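Local coordinates for penaeus monodon metallodensovirus major capsid protein (Penaeus monodon metallodensovirus, PDB 6WH7), which builds the icosahedral capsid of a shrimp densovirus, sixty copies assembling into a shell that in the virion encloses the DNA genome, at residues H222-G227 with Y238-N243; L303-V308 with L318-D323. All coordinates share one frame; numbering follows the deposited sequence.

Contacts 1 and 2 follow each other along the chain, the first closing before the second opens, and the first segment of each follows a strand of the same antiparallel sheet. Strand 218-222 runs into contact 1 and strand 287-302 into contact 2; each pairs with strand 118-135, in a sheet consistent with the jelly-roll core of parvovirus capsid proteins. The second segments come after strand 229-230 and helix 312-318. The contact centres lie 26 Å apart, with nearest atoms about 9 Å apart, so they do not touch. Contact 1 sits about 10 Å from the centre of the chain, contact 2 about 30 Å. Both border the second subunit, so loop packing and capsid assembly meet at each.

Contact 1: H222-G227 with Y238-N243; sequences HDLDLG and YVPQNN
L224 and L226 present their branched ends to the ring of P240, each leucine side chain crossing the proline at about a right angle. The deeper grip is that of L224: its CD2 lies 3.6 Å from CD of P240 and stays within 3.9 Å of CG and CB of the same ring, so one methyl group spans three ring carbons. The other methyl turns along the chain to V239, with L224 CD1 4.2 Å from V239 CG2. A CG beside the backbone N (chi1 -85°) thus lets the fork of L224 straddle two neighbouring residues. L226 starts less directly, its CB pointing across rather than at the partner, but the extended second torsion (chi2 165°) brings the fork round: L226 CD2 comes 3.8 Å from P240 CB, and L226 CD1 4.1 Å from P240 CG. P240 therefore receives methyl groups from two leucines, a good use of a rigid, compact apolar ring. Between these leucines, D225 forms a salt bridge to R356 of the second subunit. Around the apolar patch, M88 of helix 88-92 touches V239 and P240, while P121 of strand 118-135 touches L224. No hydrogen bond crosses between the segments; what joins this buried pair of loops is the fit of aliphatic surfaces.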
ATOM      1  N   HIS A 222      82.479  24.660  13.243  1.00 12.64           N
ATOM      2  CA  HIS A 222      82.130  25.744  14.145  1.00 12.64           C
ATOM      3  C   HIS A 222      81.436  26.821  13.339  1.00 12.64           C
ATOM      4  O   HIS A 222      82.011  27.348  12.385  1.00 12.64           O
ATOM      5  CB  HIS A 222      83.368  26.306  14.828  1.00 12.44           C
ATOM      6  CG  HIS A 222      83.073  27.361  15.842  1.00 12.44           C
ATOM      7  ND1 HIS A 222      82.368  27.107  16.994  1.00 12.44           N
ATOM      8  CD2 HIS A 222      83.394  28.673  15.879  1.00 12.44           C
ATOM      9  CE1 HIS A 222      82.266  28.219  17.698  1.00 12.44           C
ATOM     10  NE2 HIS A 222      82.880  29.184  17.043  1.00 12.44           N
ATOM     11  N   ASP A 223      80.215  27.154  13.723  1.00 13.51           N
ATOM     12  CA  ASP A 223      79.493  28.247  13.103  1.00 13.51           C
ATOM     13  C   ASP A 223      79.846  29.555  13.784  1.00 13.51           C
ATOM     14  O   ASP A 223      79.995  29.615  15.004  1.00 13.51           O
ATOM     15  CB  ASP A 223      77.986  28.024  13.176  1.00 15.66           C
ATOM     16  CG  ASP A 223      77.508  26.959  12.230  1.00 15.66           C
ATOM     17  OD1 ASP A 223      78.267  26.588  11.318  1.00 15.66           O
ATOM     18  OD2 ASP A 223      76.362  26.494  12.391  1.00 15.66           O
ATOM     19  N   LEU A 224      79.976  30.603  12.985  1.00 14.17           N
ATOM     20  CA  LEU A 224      80.163  31.957  13.478  1.00 14.17           C
ATOM     21  C   LEU A 224      78.959  32.782  13.069  1.00 14.17           C
ATOM     22  O   LEU A 224      78.645  32.872  11.880  1.00 14.17           O
ATOM     23  CB  LEU A 224      81.433  32.589  12.913  1.00 13.31           C
ATOM     24  CG  LEU A 224      82.781  32.360  13.568  1.00 13.31           C
ATOM     25  CD1 LEU A 224      83.194  30.933  13.441  1.00 13.31           C
ATOM     26  CD2 LEU A 224      83.777  33.245  12.898  1.00 13.31           C
ATOM     27  N   ASP A 225      78.286  33.375  14.039  1.00 15.11           N
ATOM     28  CA  ASP A 225      77.297  34.407  13.761  1.00 15.11           C
ATOM     29  C   ASP A 225      77.881  35.700  14.303  1.00 15.11           C
ATOM     30  O   ASP A 225      77.856  35.946  15.509  1.00 15.11           O
ATOM     31  CB  ASP A 225      75.958  34.083  14.404  1.00 16.25           C
ATOM     32  CG  ASP A 225      74.860  35.009  13.950  1.00 16.25           C
ATOM     33  OD1 ASP A 225      75.109  35.822  13.042  1.00 16.25           O
ATOM     34  OD2 ASP A 225      73.745  34.930  14.501  1.00 16.25           O
ATOM     35  N   LEU A 226      78.365  36.540  13.406  1.00 14.76           N
ATOM     36  CA  LEU A 226      78.955  37.820  13.745  1.00 14.76           C
ATOM     37  C   LEU A 226      77.967  38.906  13.360  1.00 14.76           C
ATOM     38  O   LEU A 226      77.370  38.855  12.282  1.00 14.76           O
ATOM     39  CB  LEU A 226      80.278  38.021  13.004  1.00 13.41           C
ATOM     40  CG  LEU A 226      81.461  37.110  13.324  1.00 13.41           C
ATOM     41  CD1 LEU A 226      82.514  37.228  12.271  1.00 13.41           C
ATOM     42  CD2 LEU A 226      82.062  37.509  14.633  1.00 13.41           C
ATOM     43  N   GLY A 227      77.768  39.868  14.236  1.00 14.35           N
ATOM     44  CA  GLY A 227      76.958  40.969  13.781  1.00 14.35           C
ATOM     45  C   GLY A 227      77.701  41.970  12.945  1.00 14.35           C
ATOM     46  O   GLY A 227      77.146  43.005  12.573  1.00 14.35           O
ATOM     47  N   TYR A 238      93.136  34.343  15.721  1.00 13.69           N
ATOM     48  CA  TYR A 238      92.202  33.253  15.930  1.00 13.69           C
ATOM     49  C   TYR A 238      90.933  33.531  15.144  1.00 13.69           C
ATOM     50  O   TYR A 238      90.665  34.663  14.741  1.00 13.69           O
ATOM     51  CB  TYR A 238      91.850  33.103  17.406  1.00 14.37           C
ATOM     52  CG  TYR A 238      92.982  32.717  18.310  1.00 14.37           C
ATOM     53  CD1 TYR A 238      93.340  31.393  18.471  1.00 14.37           C
ATOM     54  CD2 TYR A 238      93.662  33.668  19.039  1.00 14.37           C
ATOM     55  CE1 TYR A 238      94.356  31.033  19.307  1.00 14.37           C
ATOM     56  CE2 TYR A 238      94.680  33.313  19.879  1.00 14.37           C
ATOM     57  CZ  TYR A 238      95.024  31.993  20.007  1.00 14.37           C
ATOM     58  OH  TYR A 238      96.046  31.629  20.840  1.00 14.37           O
ATOM     59  N   VAL A 239      90.147  32.488  14.907  1.00 13.03           N
ATOM     60  CA  VAL A 239      88.872  32.734  14.249  1.00 13.03           C
ATOM     61  C   VAL A 239      88.104  33.541  15.285  1.00 13.03           C
ATOM     62  O   VAL A 239      88.346  33.368  16.487  1.00 13.03           O
ATOM     63  CB  VAL A 239      88.114  31.454  13.865  1.00 12.66           C
ATOM     64  CG1 VAL A 239      89.052  30.342  13.412  1.00 12.66           C
ATOM     65  CG2 VAL A 239      87.117  31.068  14.911  1.00 12.66           C
ATOM     66  N   PRO A 240      87.219  34.445  14.888  1.00 13.07           N
ATOM     67  CA  PRO A 240      86.542  35.290  15.874  1.00 13.07           C
ATOM     68  C   PRO A 240      85.848  34.468  16.950  1.00 13.07           C
ATOM     69  O   PRO A 240      85.053  33.575  16.662  1.00 13.07           O
ATOM     70  CB  PRO A 240      85.546  36.068  15.020  1.00 12.86           C
ATOM     71  CG  PRO A 240      86.199  36.135  13.698  1.00 12.86           C
ATOM     72  CD  PRO A 240      86.916  34.855  13.512  1.00 12.86           C
ATOM     73  N   GLN A 241      86.154  34.785  18.207  1.00 13.46           N
ATOM     74  CA  GLN A 241      85.638  34.045  19.348  1.00 13.46           C
ATOM     75  C   GLN A 241      85.469  34.990  20.517  1.00 13.46           C
ATOM     76  O   GLN A 241      86.298  35.871  20.727  1.00 13.46           O
ATOM     77  CB  GLN A 241      86.575  32.919  19.776  1.00 13.65           C
ATOM     78  CG  GLN A 241      86.744  31.823  18.781  1.00 13.65           C
ATOM     79  CD  GLN A 241      87.788  30.849  19.207  1.00 13.65           C
ATOM     80  OE1 GLN A 241      88.617  31.148  20.045  1.00 13.65           O
ATOM     81  NE2 GLN A 241      87.782  29.689  18.607  1.00 13.65           N
ATOM     82  N   ASN A 242      84.417  34.781  21.288  1.00 13.30           N
ATOM     83  CA  ASN A 242      84.188  35.496  22.534  1.00 13.30           C
ATOM     84  C   ASN A 242      84.462  34.518  23.666  1.00 13.30           C
ATOM     85  O   ASN A 242      83.694  33.579  23.873  1.00 13.30           O
ATOM     86  CB  ASN A 242      82.764  36.036  22.581  1.00 13.37           C
ATOM     87  CG  ASN A 242      82.551  37.190  21.633  1.00 13.37           C
ATOM     88  OD1 ASN A 242      83.470  37.942  21.339  1.00 13.37           O
ATOM     89  ND2 ASN A 242      81.341  37.318  21.126  1.00 13.37           N
ATOM     90  N   ASN A 243      85.549  34.738  24.397  1.00 14.19           N
ATOM     91  CA  ASN A 243      86.083  33.744  25.313  1.00 14.19           C
ATOM     92  C   ASN A 243      86.563  34.418  26.583  1.00 14.19           C
ATOM     93  O   ASN A 243      86.540  35.640  26.715  1.00 14.19           O
ATOM     94  CB  ASN A 243      87.272  32.997  24.708  1.00 14.49           C
ATOM     95  CG  ASN A 243      86.888  32.140  23.563  1.00 14.49           C
ATOM     96  OD1 ASN A 243      85.739  31.759  23.425  1.00 14.49           O
ATOM     97  ND2 ASN A 243      87.852  31.812  22.730  1.00 14.49           N
TER

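Contact 2: L303-V308 with L318-D323; sequences LWEQGV and LNPAND
E305 and P320 approach from opposite directions, a carboxylate meeting a proline ring. Just before the glutamate, W304 presents the edge of its indole, in the ring plane, to E305 OE1. E305 then turns its chain at the second torsion (chi2 85°), which carries the acid group over to the loop that follows helix 312-318. There E305 OE2 packs against the CD-CG edge of the proline ring, 3.2 Å from P320 CD and 3.4 Å from P320 CG, and the compact ring lets the acid come close without offering it a hydrogen-bond donor. H315 links the two neighbours in the first segment, its NE2 hydrogen-bonded to E305 OE1 and its ring edge-to-face with that of W304. On the second segment D323 points a further carboxylate toward E305, with D323 OD1 4.3 Å from E305 OE2. K117 bridges both acids and makes a weak bond to N319 OD1, while R352 of the second subunit pairs with E305. These cations probably offset the repulsion between the buried acids, so that a cluster of charge, rather than direct bonds between the segments, joins the loops to the neighbouring subunit.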
ATOM      1  N   LEU A 303      80.153  43.673  -1.269  1.00 14.29           N
ATOM      2  CA  LEU A 303      80.779  44.486  -2.295  1.00 14.29           C
ATOM      3  C   LEU A 303      80.735  45.964  -1.946  1.00 14.29           C
ATOM      4  O   LEU A 303      80.202  46.384  -0.920  1.00 14.29           O
ATOM      5  CB  LEU A 303      80.115  44.259  -3.647  1.00 14.51           C
ATOM      6  CG  LEU A 303      80.211  42.821  -4.116  1.00 14.51           C
ATOM      7  CD1 LEU A 303      79.673  42.666  -5.495  1.00 14.51           C
ATOM      8  CD2 LEU A 303      81.597  42.408  -4.059  1.00 14.51           C
ATOM      9  N   TRP A 304      81.304  46.758  -2.840  1.00 15.26           N
ATOM     10  CA  TRP A 304      81.463  48.189  -2.685  1.00 15.26           C
ATOM     11  C   TRP A 304      80.159  48.931  -2.951  1.00 15.26           C
ATOM     12  O   TRP A 304      79.213  48.399  -3.535  1.00 15.26           O
ATOM     13  CB  TRP A 304      82.560  48.684  -3.612  1.00 15.51           C
ATOM     14  CG  TRP A 304      83.855  48.071  -3.271  1.00 15.51           C
ATOM     15  CD1 TRP A 304      84.424  46.992  -3.861  1.00 15.51           C
ATOM     16  CD2 TRP A 304      84.735  48.465  -2.221  1.00 15.51           C
ATOM     17  NE1 TRP A 304      85.617  46.704  -3.266  1.00 15.51           N
ATOM     18  CE2 TRP A 304      85.830  47.595  -2.250  1.00 15.51           C
ATOM     19  CE3 TRP A 304      84.708  49.480  -1.267  1.00 15.51           C
ATOM     20  CZ2 TRP A 304      86.886  47.705  -1.365  1.00 15.51           C
ATOM     21  CZ3 TRP A 304      85.753  49.584  -0.394  1.00 15.51           C
ATOM     22  CH2 TRP A 304      86.829  48.706  -0.445  1.00 15.51           C
ATOM     23  N   GLU A 305      80.119  50.176  -2.489  1.00 16.08           N
ATOM     24  CA  GLU A 305      78.952  51.022  -2.678  1.00 16.08           C
ATOM     25  C   GLU A 305      78.685  51.273  -4.153  1.00 16.08           C
ATOM     26  O   GLU A 305      79.606  51.478  -4.944  1.00 16.08           O
ATOM     27  CB  GLU A 305      79.152  52.358  -1.972  1.00 17.41           C
ATOM     28  CG  GLU A 305      79.265  52.259  -0.481  1.00 17.41           C
ATOM     29  CD  GLU A 305      80.670  51.956  -0.027  1.00 17.41           C
ATOM     30  OE1 GLU A 305      81.557  51.789  -0.885  1.00 17.41           O
ATOM     31  OE2 GLU A 305      80.888  51.883   1.191  1.00 17.41           O
ATOM     32  N   GLN A 306      77.412  51.262  -4.521  1.00 15.80           N
ATOM     33  CA  GLN A 306      77.034  51.645  -5.866  1.00 15.80           C
ATOM     34  C   GLN A 306      77.089  53.155  -6.031  1.00 15.80           C
ATOM     35  O   GLN A 306      77.069  53.916  -5.064  1.00 15.80           O
ATOM     36  CB  GLN A 306      75.639  51.142  -6.204  1.00 15.13           C
ATOM     37  CG  GLN A 306      75.548  49.657  -6.281  1.00 15.13           C
ATOM     38  CD  GLN A 306      76.510  49.088  -7.281  1.00 15.13           C
ATOM     39  OE1 GLN A 306      76.756  49.677  -8.322  1.00 15.13           O
ATOM     40  NE2 GLN A 306      77.060  47.929  -6.972  1.00 15.13           N
ATOM     41  N   GLY A 307      77.165  53.580  -7.275  1.00 15.85           N
ATOM     42  CA  GLY A 307      77.160  54.987  -7.571  1.00 15.85           C
ATOM     43  C   GLY A 307      78.548  55.574  -7.586  1.00 15.85           C
ATOM     44  O   GLY A 307      79.566  54.881  -7.568  1.00 15.85           O
ATOM     45  N   VAL A 308      78.577  56.905  -7.623  1.00 17.44           N
ATOM     46  CA  VAL A 308      79.840  57.619  -7.627  1.00 17.44           C
ATOM     47  C   VAL A 308      80.587  57.397  -6.327  1.00 17.44           C
ATOM     48  O   VAL A 308      81.812  57.513  -6.290  1.00 17.44           O
ATOM     49  CB  VAL A 308      79.583  59.110  -7.896  1.00 17.21           C
ATOM     50  CG1 VAL A 308      80.876  59.889  -7.940  1.00 17.21           C
ATOM     51  CG2 VAL A 308      78.825  59.267  -9.179  1.00 17.21           C
ATOM     52  N   LEU A 318      84.781  59.611  -0.150  1.00 21.62           N
ATOM     53  CA  LEU A 318      83.375  59.339   0.097  1.00 21.62           C
ATOM     54  C   LEU A 318      83.128  58.004   0.778  1.00 21.62           C
ATOM     55  O   LEU A 318      81.969  57.608   0.921  1.00 21.62           O
ATOM     56  CB  LEU A 318      82.594  59.400  -1.210  1.00 21.08           C
ATOM     57  CG  LEU A 318      82.041  60.758  -1.626  1.00 21.08           C
ATOM     58  CD1 LEU A 318      83.129  61.782  -1.801  1.00 21.08           C
ATOM     59  CD2 LEU A 318      81.332  60.562  -2.925  1.00 21.08           C
ATOM     60  N   ASN A 319      84.175  57.288   1.164  1.00 21.10           N
ATOM     61  CA  ASN A 319      83.994  56.097   1.974  1.00 21.10           C
ATOM     62  C   ASN A 319      83.167  56.445   3.208  1.00 21.10           C
ATOM     63  O   ASN A 319      83.458  57.446   3.876  1.00 21.10           O
ATOM     64  CB  ASN A 319      85.340  55.521   2.405  1.00 20.82           C
ATOM     65  CG  ASN A 319      85.209  54.150   3.024  1.00 20.82           C
ATOM     66  OD1 ASN A 319      84.364  53.357   2.623  1.00 20.82           O
ATOM     67  ND2 ASN A 319      86.030  53.872   4.024  1.00 20.82           N
ATOM     68  N   PRO A 320      82.133  55.673   3.528  1.00 18.51           N
ATOM     69  CA  PRO A 320      81.326  55.986   4.706  1.00 18.51           C
ATOM     70  C   PRO A 320      82.150  55.906   5.974  1.00 18.51           C
ATOM     71  O   PRO A 320      82.974  55.010   6.144  1.00 18.51           O
ATOM     72  CB  PRO A 320      80.242  54.911   4.679  1.00 17.99           C
ATOM     73  CG  PRO A 320      80.168  54.491   3.296  1.00 17.99           C
ATOM     74  CD  PRO A 320      81.546  54.575   2.753  1.00 17.99           C
ATOM     75  N   ALA A 321      81.930  56.864   6.866  1.00 17.49           N
ATOM     76  CA  ALA A 321      82.554  56.783   8.173  1.00 17.49           C
ATOM     77  C   ALA A 321      81.859  55.782   9.074  1.00 17.49           C
ATOM     78  O   ALA A 321      82.473  55.305  10.033  1.00 17.49           O
ATOM     79  CB  ALA A 321      82.574  58.151   8.842  1.00 16.48           C
ATOM     80  N   ASN A 322      80.615  55.430   8.781  1.00 15.84           N
ATOM     81  CA  ASN A 322      79.895  54.464   9.592  1.00 15.84           C
ATOM     82  C   ASN A 322      80.213  53.037   9.205  1.00 15.84           C
ATOM     83  O   ASN A 322      79.555  52.118   9.696  1.00 15.84           O
ATOM     84  CB  ASN A 322      78.388  54.714   9.535  1.00 16.49           C
ATOM     85  CG  ASN A 322      77.808  54.511   8.166  1.00 16.49           C
ATOM     86  OD1 ASN A 322      78.526  54.380   7.189  1.00 16.49           O
ATOM     87  ND2 ASN A 322      76.488  54.515   8.084  1.00 16.49           N
ATOM     88  N   ASP A 323      81.166  52.832   8.295  1.00 15.21           N
ATOM     89  CA  ASP A 323      81.773  51.515   8.159  1.00 15.21           C
ATOM     90  C   ASP A 323      82.275  51.010   9.495  1.00 15.21           C
ATOM     91  O   ASP A 323      82.235  49.806   9.760  1.00 15.21           O
ATOM     92  CB  ASP A 323      82.923  51.556   7.159  1.00 17.08           C
ATOM     93  CG  ASP A 323      82.453  51.718   5.745  1.00 17.08           C
ATOM     94  OD1 ASP A 323      81.248  51.531   5.487  1.00 17.08           O
ATOM     95  OD2 ASP A 323      83.293  52.021   4.880  1.00 17.08           O
TER